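Local coordinates for adenosine monophosphate-protein transferase (Pyrococcus horikoshii, PDB 2D16) that is of unproven function but probably handles adenosine or adenine nucleotides, at residues 3-8 and 125-130; 15-20 and 114-119; 31-36 and 43-48; 48-51 and 56-59. All coordinates share one frame; numbering follows the deposited sequence.

Contact 1: residues 3-8 and 125-130; sequences RIEVID and LGRAVI. With NA (sodium ion), chain E.
Glu5 and Arg127 reach towards each other from the two outer strands of a three-stranded antiparallel sheet and close a two-pronged salt bridge over the strand between them. Arg127 meets the carboxylate end-on: NH1 donates to Glu5 OE1 at 3.0 Å and NH2 to Glu5 OE2 at 2.8 Å. Both bonds are nearly straight. Both oxygens lie close to the guanidinium plane, yet the nitrogens approach them from above the carboxylate, whose plane is turned 71° from that of the guanidinium. The pair is therefore matched in its contacts but not coplanar. The bend of Arg127 at chi3 (72°) helps turn its end towards the acid. Ile7 CD1 fills the space beside it, touching Arg127 NH2 at 3.5 Å near the guanidinium edge, so a buried methyl backs the tight half of the contact.

The other half is looser and faces solvent. Here the ends of Ile4 and Ile130 cross at about a right angle, with Ile4 CD1 3.9 Å from Ile130 CD1. Beyond this pair, Ile130 O binds the sodium ion at 2.4 Å, and a water on the same ion donates a hydrogen bond to Val129 O.

Arg127 is also tied by NH1 to Glu122 in a salt bridge and by NE to the carbonyl of Ile77, at the end of helix 64-77. Strand 116-122 runs between the two segments, hydrogen-bonded to both, and Ile119 on it carries Ile4 and Ile130, while Ile7 packs on Lys76 and Ile77 of the helix.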
# COMPACT_ATOMS: atom_id res chain seq x y z
N ARG A 3 0.94 28.48 -66.40
CA ARG A 3 -0.52 28.50 -66.35
C ARG A 3 -0.93 28.14 -64.94
O ARG A 3 -0.52 27.10 -64.40
CB ARG A 3 -1.11 27.51 -67.36
CG ARG A 3 -1.04 28.01 -68.81
CD ARG A 3 -1.33 26.90 -69.82
NE ARG A 3 -2.72 26.43 -69.79
CZ ARG A 3 -3.76 27.16 -70.19
NH1 ARG A 3 -3.59 28.39 -70.65
NH2 ARG A 3 -4.98 26.63 -70.15
N ILE A 4 -1.74 28.99 -64.33
CA ILE A 4 -2.19 28.77 -62.96
C ILE A 4 -3.62 28.26 -62.93
O ILE A 4 -4.49 28.75 -63.65
CB ILE A 4 -2.10 30.08 -62.14
CG1 ILE A 4 -0.64 30.54 -62.08
CG2 ILE A 4 -2.65 29.86 -60.74
CD1 ILE A 4 -0.44 31.87 -61.37
N GLU A 5 -3.86 27.25 -62.09
CA GLU A 5 -5.19 26.68 -61.94
C GLU A 5 -5.51 26.45 -60.47
O GLU A 5 -4.61 26.32 -59.64
CB GLU A 5 -5.31 25.35 -62.71
CG GLU A 5 -4.57 24.18 -62.09
CD GLU A 5 -4.60 22.94 -62.97
OE1 GLU A 5 -4.05 22.99 -64.09
OE2 GLU A 5 -5.17 21.91 -62.55
N VAL A 6 -6.80 26.41 -60.16
CA VAL A 6 -7.27 26.21 -58.79
C VAL A 6 -7.89 24.83 -58.68
O VAL A 6 -8.75 24.46 -59.47
CB VAL A 6 -8.32 27.27 -58.41
CG1 VAL A 6 -8.79 27.05 -56.98
CG2 VAL A 6 -7.72 28.66 -58.57
N ILE A 7 -7.44 24.06 -57.69
CA ILE A 7 -7.95 22.72 -57.48
C ILE A 7 -8.71 22.65 -56.17
O ILE A 7 -8.17 22.99 -55.11
CB ILE A 7 -6.79 21.69 -57.45
CG1 ILE A 7 -6.08 21.67 -58.81
CG2 ILE A 7 -7.34 20.30 -57.12
CD1 ILE A 7 -4.83 20.82 -58.83
N ASP A 8 -9.96 22.22 -56.24
CA ASP A 8 -10.78 22.09 -55.04
C ASP A 8 -10.51 20.71 -54.46
O ASP A 8 -10.65 19.70 -55.16
CB ASP A 8 -12.27 22.22 -55.39
CG ASP A 8 -12.66 23.64 -55.73
OD1 ASP A 8 -12.61 24.51 -54.83
OD2 ASP A 8 -13.03 23.89 -56.89
N LEU A 125 7.84 21.93 -67.81
CA LEU A 125 8.44 20.78 -67.13
C LEU A 125 7.43 20.02 -66.29
O LEU A 125 7.26 18.81 -66.45
CB LEU A 125 9.60 21.22 -66.22
CG LEU A 125 10.12 20.15 -65.26
CD1 LEU A 125 10.71 18.98 -66.05
CD2 LEU A 125 11.16 20.74 -64.33
N GLY A 126 6.77 20.72 -65.38
CA GLY A 126 5.80 20.06 -64.52
C GLY A 126 4.90 21.01 -63.76
O GLY A 126 4.63 22.13 -64.22
N ARG A 127 4.45 20.57 -62.60
CA ARG A 127 3.55 21.38 -61.78
C ARG A 127 4.12 21.74 -60.42
O ARG A 127 4.98 21.04 -59.88
CB ARG A 127 2.21 20.64 -61.64
CG ARG A 127 1.44 20.56 -62.97
CD ARG A 127 0.41 19.43 -63.00
NE ARG A 127 -0.77 19.67 -62.17
CZ ARG A 127 -1.79 20.45 -62.51
NH1 ARG A 127 -1.79 21.09 -63.68
NH2 ARG A 127 -2.83 20.58 -61.70
N ALA A 128 3.63 22.85 -59.87
CA ALA A 128 4.09 23.33 -58.58
C ALA A 128 2.94 23.91 -57.76
O ALA A 128 2.08 24.60 -58.29
CB ALA A 128 5.15 24.40 -58.79
N VAL A 129 2.93 23.61 -56.47
CA VAL A 129 1.90 24.15 -55.60
C VAL A 129 2.40 25.53 -55.20
O VAL A 129 3.45 25.65 -54.57
CB VAL A 129 1.73 23.30 -54.32
CG1 VAL A 129 0.82 24.02 -53.33
CG2 VAL A 129 1.14 21.93 -54.67
N ILE A 130 1.67 26.58 -55.57
CA ILE A 130 2.11 27.93 -55.22
C ILE A 130 1.35 28.50 -54.04
O ILE A 130 1.64 29.60 -53.57
CB ILE A 130 2.03 28.90 -56.43
CG1 ILE A 130 0.58 29.08 -56.89
CG2 ILE A 130 2.90 28.37 -57.57
CD1 ILE A 130 0.42 30.14 -57.98
NA NA E . 3.94 29.79 -52.81
O HOH W 1 3.73 27.44 -52.33

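Contact 2: residues 15-20 and 114-119; sequences VEVIIG and NPFQVI
Face-to-face packing of two beta-sheets brings Val17 and Ile19 against Phe116 and Val118 in the buried interior of the chain. Phe116 is the main surface of the contact. Val17 CG1 sits over one face of its ring, 4.1 Å from the ring centroid and 19° off the normal, in a CH-pi contact. The methyl is offset towards the rim, and its closest ring atom is Phe116 CG at 3.9 Å. A chi1 of 63° places Val17 CG1 between its own backbone N and carbonyl carbon and turns this branch towards the ring.

Ile19 slides past the phenyl group in the opposite direction, bringing its CG1 to 3.9 Å from Phe116 CE2. The same methylene reaches Val118 CG2 at 4.2 Å, so one methylene serves both residues of strand 116-122.

The two strands belong to different sheets: 16-22 lies inside the five-stranded antiparallel sheet, and 116-122 is the middle strand of the three-stranded one. The axes of 16-20 and 116-119 run nearly parallel, 14° apart, with a closest approach of 9.6 Å. At that separation no backbone hydrogen bond joins them, and the contact is made entirely by apolar side chains. Alternate residues take part, Val17 and Ile19 from one strand and Phe116 and Val118 from the other, as expected when each strand turns one face to the other sheet.

Leu86 and Val84 of strand 82-88 lie beside Val17 and Ile19 respectively. Phe116 also packs on Val132 and Asp134 of strand 127-134, and on Ile9 in the loop after strand 3-8.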
# COMPACT_ATOMS: atom_id res chain seq x y z
N VAL A 15 -13.63 15.56 -42.44
CA VAL A 15 -12.31 15.01 -42.73
C VAL A 15 -11.28 16.13 -42.84
O VAL A 15 -11.53 17.15 -43.48
CB VAL A 15 -12.34 14.18 -44.04
CG1 VAL A 15 -10.92 13.87 -44.51
CG2 VAL A 15 -13.10 12.89 -43.80
N GLU A 16 -10.14 15.93 -42.20
CA GLU A 16 -9.06 16.91 -42.20
C GLU A 16 -8.09 16.64 -43.35
O GLU A 16 -7.79 15.48 -43.64
CB GLU A 16 -8.27 16.84 -40.89
CG GLU A 16 -9.09 16.93 -39.61
CD GLU A 16 -9.40 18.36 -39.20
OE1 GLU A 16 -8.74 19.29 -39.70
OE2 GLU A 16 -10.30 18.55 -38.35
N VAL A 17 -7.62 17.70 -44.00
CA VAL A 17 -6.67 17.54 -45.09
C VAL A 17 -5.36 18.24 -44.74
O VAL A 17 -5.36 19.31 -44.12
CB VAL A 17 -7.21 18.12 -46.43
CG1 VAL A 17 -7.44 19.62 -46.31
CG2 VAL A 17 -6.23 17.82 -47.56
N ILE A 18 -4.25 17.62 -45.12
CA ILE A 18 -2.93 18.18 -44.90
C ILE A 18 -2.17 18.01 -46.21
O ILE A 18 -2.10 16.90 -46.75
CB ILE A 18 -2.16 17.44 -43.78
CG1 ILE A 18 -2.97 17.46 -42.48
CG2 ILE A 18 -0.81 18.12 -43.55
CD1 ILE A 18 -2.35 16.66 -41.35
N ILE A 19 -1.61 19.09 -46.73
CA ILE A 19 -0.87 19.03 -47.99
C ILE A 19 0.57 19.45 -47.68
O ILE A 19 0.79 20.43 -46.98
CB ILE A 19 -1.43 20.01 -49.04
CG1 ILE A 19 -2.95 19.86 -49.17
CG2 ILE A 19 -0.75 19.78 -50.38
CD1 ILE A 19 -3.40 18.50 -49.66
N GLY A 20 1.53 18.70 -48.21
CA GLY A 20 2.92 19.04 -47.94
C GLY A 20 3.85 18.76 -49.10
O GLY A 20 3.45 18.22 -50.13
N ASN A 114 -11.67 23.05 -43.35
CA ASN A 114 -12.44 24.06 -44.08
C ASN A 114 -12.49 23.68 -45.56
O ASN A 114 -11.81 22.76 -46.00
CB ASN A 114 -11.77 25.44 -44.04
CG ASN A 114 -11.64 26.02 -42.66
OD1 ASN A 114 -12.58 25.99 -41.87
ND2 ASN A 114 -10.47 26.58 -42.36
N PRO A 115 -13.33 24.38 -46.34
CA PRO A 115 -13.39 24.08 -47.77
C PRO A 115 -11.94 24.45 -48.14
O PRO A 115 -11.45 25.50 -47.72
CB PRO A 115 -14.40 25.09 -48.29
CG PRO A 115 -15.36 25.19 -47.13
CD PRO A 115 -14.43 25.29 -45.95
N PHE A 116 -11.27 23.60 -48.89
CA PHE A 116 -9.84 23.80 -49.17
C PHE A 116 -9.48 23.75 -50.65
O PHE A 116 -10.00 22.92 -51.39
CB PHE A 116 -9.08 22.70 -48.42
CG PHE A 116 -7.66 23.04 -48.08
CD1 PHE A 116 -7.35 23.61 -46.84
CD2 PHE A 116 -6.62 22.72 -48.94
CE1 PHE A 116 -6.03 23.86 -46.48
CE2 PHE A 116 -5.29 22.96 -48.59
CZ PHE A 116 -5.00 23.53 -47.35
N GLN A 117 -8.58 24.64 -51.08
CA GLN A 117 -8.13 24.66 -52.47
C GLN A 117 -6.61 24.69 -52.55
O GLN A 117 -5.94 25.24 -51.67
CB GLN A 117 -8.65 25.89 -53.21
CG GLN A 117 -10.15 26.06 -53.23
CD GLN A 117 -10.56 27.30 -53.99
OE1 GLN A 117 -9.94 28.36 -53.84
NE2 GLN A 117 -11.60 27.19 -54.81
N VAL A 118 -6.07 24.09 -53.60
CA VAL A 118 -4.63 24.08 -53.83
C VAL A 118 -4.42 24.83 -55.14
O VAL A 118 -5.00 24.48 -56.17
CB VAL A 118 -4.07 22.63 -53.94
CG1 VAL A 118 -2.57 22.66 -54.30
CG2 VAL A 118 -4.26 21.89 -52.62
N ILE A 119 -3.61 25.89 -55.10
CA ILE A 119 -3.34 26.66 -56.31
C ILE A 119 -2.08 26.08 -56.94
O ILE A 119 -1.02 26.03 -56.31
CB ILE A 119 -3.13 28.15 -55.99
CG1 ILE A 119 -4.35 28.69 -55.24
CG2 ILE A 119 -2.92 28.93 -57.29
CD1 ILE A 119 -4.28 30.17 -54.92

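Contact 3: residues 31-36 and 43-48; sequences DLARAL and IKFGIA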
# COMPACT_ATOMS: atom_id res chain seq x y z
N ASP A 31 6.57 5.30 -45.01
CA ASP A 31 7.17 5.67 -43.74
C ASP A 31 6.40 6.76 -42.99
O ASP A 31 6.28 6.73 -41.77
CB ASP A 31 8.62 6.11 -43.94
CG ASP A 31 9.44 5.98 -42.68
OD1 ASP A 31 9.64 4.83 -42.23
OD2 ASP A 31 9.88 7.01 -42.14
N LEU A 32 5.88 7.74 -43.73
CA LEU A 32 5.12 8.81 -43.10
C LEU A 32 3.78 8.24 -42.62
O LEU A 32 3.24 8.67 -41.59
CB LEU A 32 4.90 9.96 -44.09
CG LEU A 32 4.22 11.24 -43.60
CD1 LEU A 32 4.85 11.71 -42.29
CD2 LEU A 32 4.34 12.31 -44.68
N ALA A 33 3.25 7.27 -43.35
CA ALA A 33 1.99 6.64 -42.94
C ALA A 33 2.20 5.96 -41.59
O ALA A 33 1.38 6.08 -40.68
CB ALA A 33 1.53 5.61 -43.99
N ARG A 34 3.31 5.23 -41.47
CA ARG A 34 3.63 4.55 -40.22
C ARG A 34 3.76 5.57 -39.09
O ARG A 34 3.30 5.34 -37.97
CB ARG A 34 4.92 3.73 -40.36
CG ARG A 34 4.77 2.45 -41.19
CD ARG A 34 5.99 1.55 -41.05
NE ARG A 34 7.18 2.08 -41.72
CZ ARG A 34 7.48 1.88 -43.00
NH1 ARG A 34 6.67 1.15 -43.76
NH2 ARG A 34 8.58 2.42 -43.52
N ALA A 35 4.38 6.70 -39.39
CA ALA A 35 4.56 7.75 -38.39
C ALA A 35 3.22 8.30 -37.92
O ALA A 35 3.02 8.53 -36.72
CB ALA A 35 5.42 8.88 -38.97
N LEU A 36 2.28 8.49 -38.84
CA LEU A 36 0.96 9.00 -38.48
C LEU A 36 0.24 8.08 -37.50
O LEU A 36 -0.49 8.55 -36.62
CB LEU A 36 0.10 9.20 -39.73
CG LEU A 36 0.45 10.43 -40.59
CD1 LEU A 36 -0.31 10.39 -41.90
CD2 LEU A 36 0.11 11.69 -39.80
N ILE A 43 -6.44 6.69 -35.27
CA ILE A 43 -6.44 7.58 -36.42
C ILE A 43 -6.71 6.77 -37.69
O ILE A 43 -6.17 5.67 -37.87
CB ILE A 43 -5.07 8.32 -36.54
CG1 ILE A 43 -5.12 9.36 -37.67
CG2 ILE A 43 -3.95 7.32 -36.77
CD1 ILE A 43 -3.90 10.27 -37.71
N LYS A 44 -7.57 7.29 -38.56
CA LYS A 44 -7.91 6.64 -39.82
C LYS A 44 -7.51 7.62 -40.91
O LYS A 44 -7.87 8.80 -40.85
CB LYS A 44 -9.41 6.33 -39.89
CG LYS A 44 -9.86 5.28 -38.88
CD LYS A 44 -9.12 3.97 -39.08
CE LYS A 44 -9.54 2.93 -38.04
NZ LYS A 44 -8.82 1.64 -38.21
N PHE A 45 -6.78 7.15 -41.92
CA PHE A 45 -6.32 8.07 -42.94
C PHE A 45 -5.89 7.44 -44.25
O PHE A 45 -5.74 6.22 -44.38
CB PHE A 45 -5.13 8.85 -42.38
CG PHE A 45 -3.90 8.00 -42.19
CD1 PHE A 45 -2.94 7.90 -43.19
CD2 PHE A 45 -3.73 7.26 -41.02
CE1 PHE A 45 -1.83 7.07 -43.04
CE2 PHE A 45 -2.62 6.42 -40.86
CZ PHE A 45 -1.67 6.32 -41.88
N GLY A 46 -5.66 8.33 -45.20
CA GLY A 46 -5.18 7.96 -46.51
C GLY A 46 -4.07 8.96 -46.81
O GLY A 46 -4.19 10.13 -46.47
N ILE A 47 -2.98 8.49 -47.40
CA ILE A 47 -1.89 9.39 -47.77
C ILE A 47 -1.42 9.01 -49.17
O ILE A 47 -1.28 7.83 -49.50
CB ILE A 47 -0.69 9.32 -46.77
CG1 ILE A 47 0.41 10.29 -47.22
CG2 ILE A 47 -0.14 7.90 -46.67
CD1 ILE A 47 1.60 10.36 -46.27
N ALA A 48 -1.21 10.02 -50.00
CA ALA A 48 -0.74 9.82 -51.37
C ALA A 48 0.40 10.79 -51.61
O ALA A 48 0.41 11.90 -51.08
CB ALA A 48 -1.87 10.07 -52.35
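Leu36 lays its CD1 methyl over one face of the Phe45 ring, 4.1 Å from the centroid and 23° off the normal, a CH-pi contact displaced towards the rim. Ala33 meets the same ring in its plane, with Ala33 CB at the edge, 3.8 Å from Phe45 CE1. The ring is thus held from two directions by residues one helical turn apart. Its chi1 of 69° puts CG between the backbone N and the carbonyl carbon and points the ring at the helix.

Ile47, two residues further along the strand, divides its branches between two helix residues: CG2 touches Ala33 CB at 3.9 Å, while CD1 rests 3.7 Å from Leu32 CD2, the two side chains crossing at about a right angle. At the other end Ile43 CG2 packs against the carbonyl oxygen of Leu36. Replacing Phe45 with an alanine would probably open a gap beside Leu36 CD1 and Ala33 CB and cost Leu36 its aromatic partner.

Further out, backbone bonds pair Phe45 with Asn62 and Ile47 with Thr60, which hold the strand in the sheet with Ile43, Phe45 and Ile47 facing the helix. The helix axis at 31-36 runs nearly antiparallel to the strand at 44-48, at 159°, across one face of the five-stranded sheet. Leu36 also reaches Ile85 of strand 82-88 and Val95 and Ile99 of helix 92-100, and Ile161 of the second subunit packs on Ala33 and Arg34.

Contact 4: residues 48-51 and 56-59; sequences AMNE and LTRY
Glu51 and Arg58 meet through a single carboxylate oxygen: Glu51 OE1 accepts from both Arg58 NE and Arg58 NH2, each at 2.8 Å. The grip is side-on, and the oxygen lies in the guanidinium plane, 1° out of it for either nitrogen. NH2 meets the syn lone pair of Glu51 OE1, whereas NE comes nearly along the C-O axis. Arg58 folds back to this position by its bend at chi2 (-65°), and Leu56 CD1 lies over one face of the guanidinium. Replacing Arg58 with a methionine would probably leave the Glu51 carboxylate without its charge partner and free to swing.

The strands 44-51 and 56-61 form a beta hairpin at the margin of the five-stranded sheet. Met49 and Arg58 are a hydrogen-bonded pair, with Met49 N to Arg58 O and Arg58 N to Met49 O both 2.8 Å. Glu51 and Leu56 form the next such pair: Glu51 N reaches Leu56 O at 2.8 Å and Leu56 N returns to Glu51 O at 3.1 Å.

On the opposite face from Glu51 and Arg58, Thr57 OG1 donates to Asn50 OD1 at 2.7 Å, between side chains that lie alongside each other and point the same way. This satisfies the amide oxygen of a buried asparagine, while ND2 gives its hydrogens to the carbonyls of Ala74 and Ala79. On that face Ala48 CB touches Tyr59 CB, and Ala74 of helix 64-77 covers Ala48 and Thr57.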
# COMPACT_ATOMS: atom_id res chain seq x y z
N ALA A 48 -1.21 10.02 -50.00
CA ALA A 48 -0.74 9.82 -51.37
C ALA A 48 0.40 10.79 -51.61
O ALA A 48 0.41 11.90 -51.08
CB ALA A 48 -1.87 10.07 -52.35
N MET A 49 1.37 10.36 -52.41
CA MET A 49 2.53 11.20 -52.70
C MET A 49 2.97 10.97 -54.13
O MET A 49 3.02 9.83 -54.60
CB MET A 49 3.65 10.86 -51.73
CG MET A 49 4.82 11.82 -51.77
SD MET A 49 5.88 11.56 -50.33
CE MET A 49 7.16 12.82 -50.63
N ASN A 50 3.28 12.06 -54.83
CA ASN A 50 3.68 11.99 -56.23
C ASN A 50 5.15 11.75 -56.47
O ASN A 50 6.01 12.41 -55.89
CB ASN A 50 3.24 13.26 -56.96
CG ASN A 50 1.75 13.50 -56.87
OD1 ASN A 50 0.97 12.55 -56.88
ND2 ASN A 50 1.35 14.77 -56.79
N GLU A 51 5.44 10.79 -57.35
CA GLU A 51 6.80 10.45 -57.72
C GLU A 51 7.00 10.94 -59.15
O GLU A 51 6.32 10.48 -60.07
CB GLU A 51 7.01 8.94 -57.63
CG GLU A 51 8.45 8.51 -57.86
CD GLU A 51 8.62 7.01 -57.86
OE1 GLU A 51 7.59 6.29 -57.90
OE2 GLU A 51 9.77 6.54 -57.83
N LEU A 56 4.02 8.80 -61.21
CA LEU A 56 3.03 8.00 -60.52
C LEU A 56 2.66 8.55 -59.14
O LEU A 56 3.51 9.05 -58.41
CB LEU A 56 3.54 6.57 -60.31
CG LEU A 56 3.64 5.62 -61.50
CD1 LEU A 56 4.34 4.35 -61.04
CD2 LEU A 56 2.26 5.31 -62.04
N THR A 57 1.38 8.43 -58.80
CA THR A 57 0.90 8.85 -57.49
C THR A 57 0.87 7.59 -56.63
O THR A 57 0.12 6.65 -56.92
CB THR A 57 -0.51 9.46 -57.56
OG1 THR A 57 -0.46 10.71 -58.26
CG2 THR A 57 -1.07 9.70 -56.15
N ARG A 58 1.70 7.56 -55.60
CA ARG A 58 1.77 6.42 -54.69
C ARG A 58 0.82 6.68 -53.54
O ARG A 58 0.52 7.83 -53.22
CB ARG A 58 3.19 6.28 -54.13
CG ARG A 58 4.28 6.26 -55.18
CD ARG A 58 4.16 5.05 -56.08
NE ARG A 58 5.34 4.88 -56.91
CZ ARG A 58 5.66 3.74 -57.52
NH1 ARG A 58 4.87 2.68 -57.38
NH2 ARG A 58 6.76 3.66 -58.24
N TYR A 59 0.34 5.62 -52.89
CA TYR A 59 -0.58 5.80 -51.78
C TYR A 59 -0.65 4.61 -50.84
O TYR A 59 -0.25 3.49 -51.18
CB TYR A 59 -1.98 6.11 -52.31
CG TYR A 59 -2.69 4.90 -52.88
CD1 TYR A 59 -3.46 4.08 -52.06
CD2 TYR A 59 -2.58 4.57 -54.23
CE1 TYR A 59 -4.10 2.95 -52.57
CE2 TYR A 59 -3.21 3.45 -54.75
CZ TYR A 59 -3.97 2.64 -53.92
OH TYR A 59 -4.60 1.53 -54.43

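Contact 1 closes the longest loop of the four contacts, with contact 2 nested inside it and contacts 3 and 4 inside contact 2. Contacts 1 and 2, with centres 14 Å apart, touch through the three-stranded sheet, whose middle strand 116-122 is hydrogen-bonded to both 3-8 and 127-134. Contact 2 links that sheet to the five-stranded one, and contacts 3 and 4 lie on the latter, sharing strand 44-51 and Ala48 with centres 13 Å apart. Contacts 1 and 3 are on opposite sides of the chain's centre, their centres about 24 Å apart. The set thus runs from the three-stranded sheet through the buried interface between the sheets to the helix on the five-stranded one.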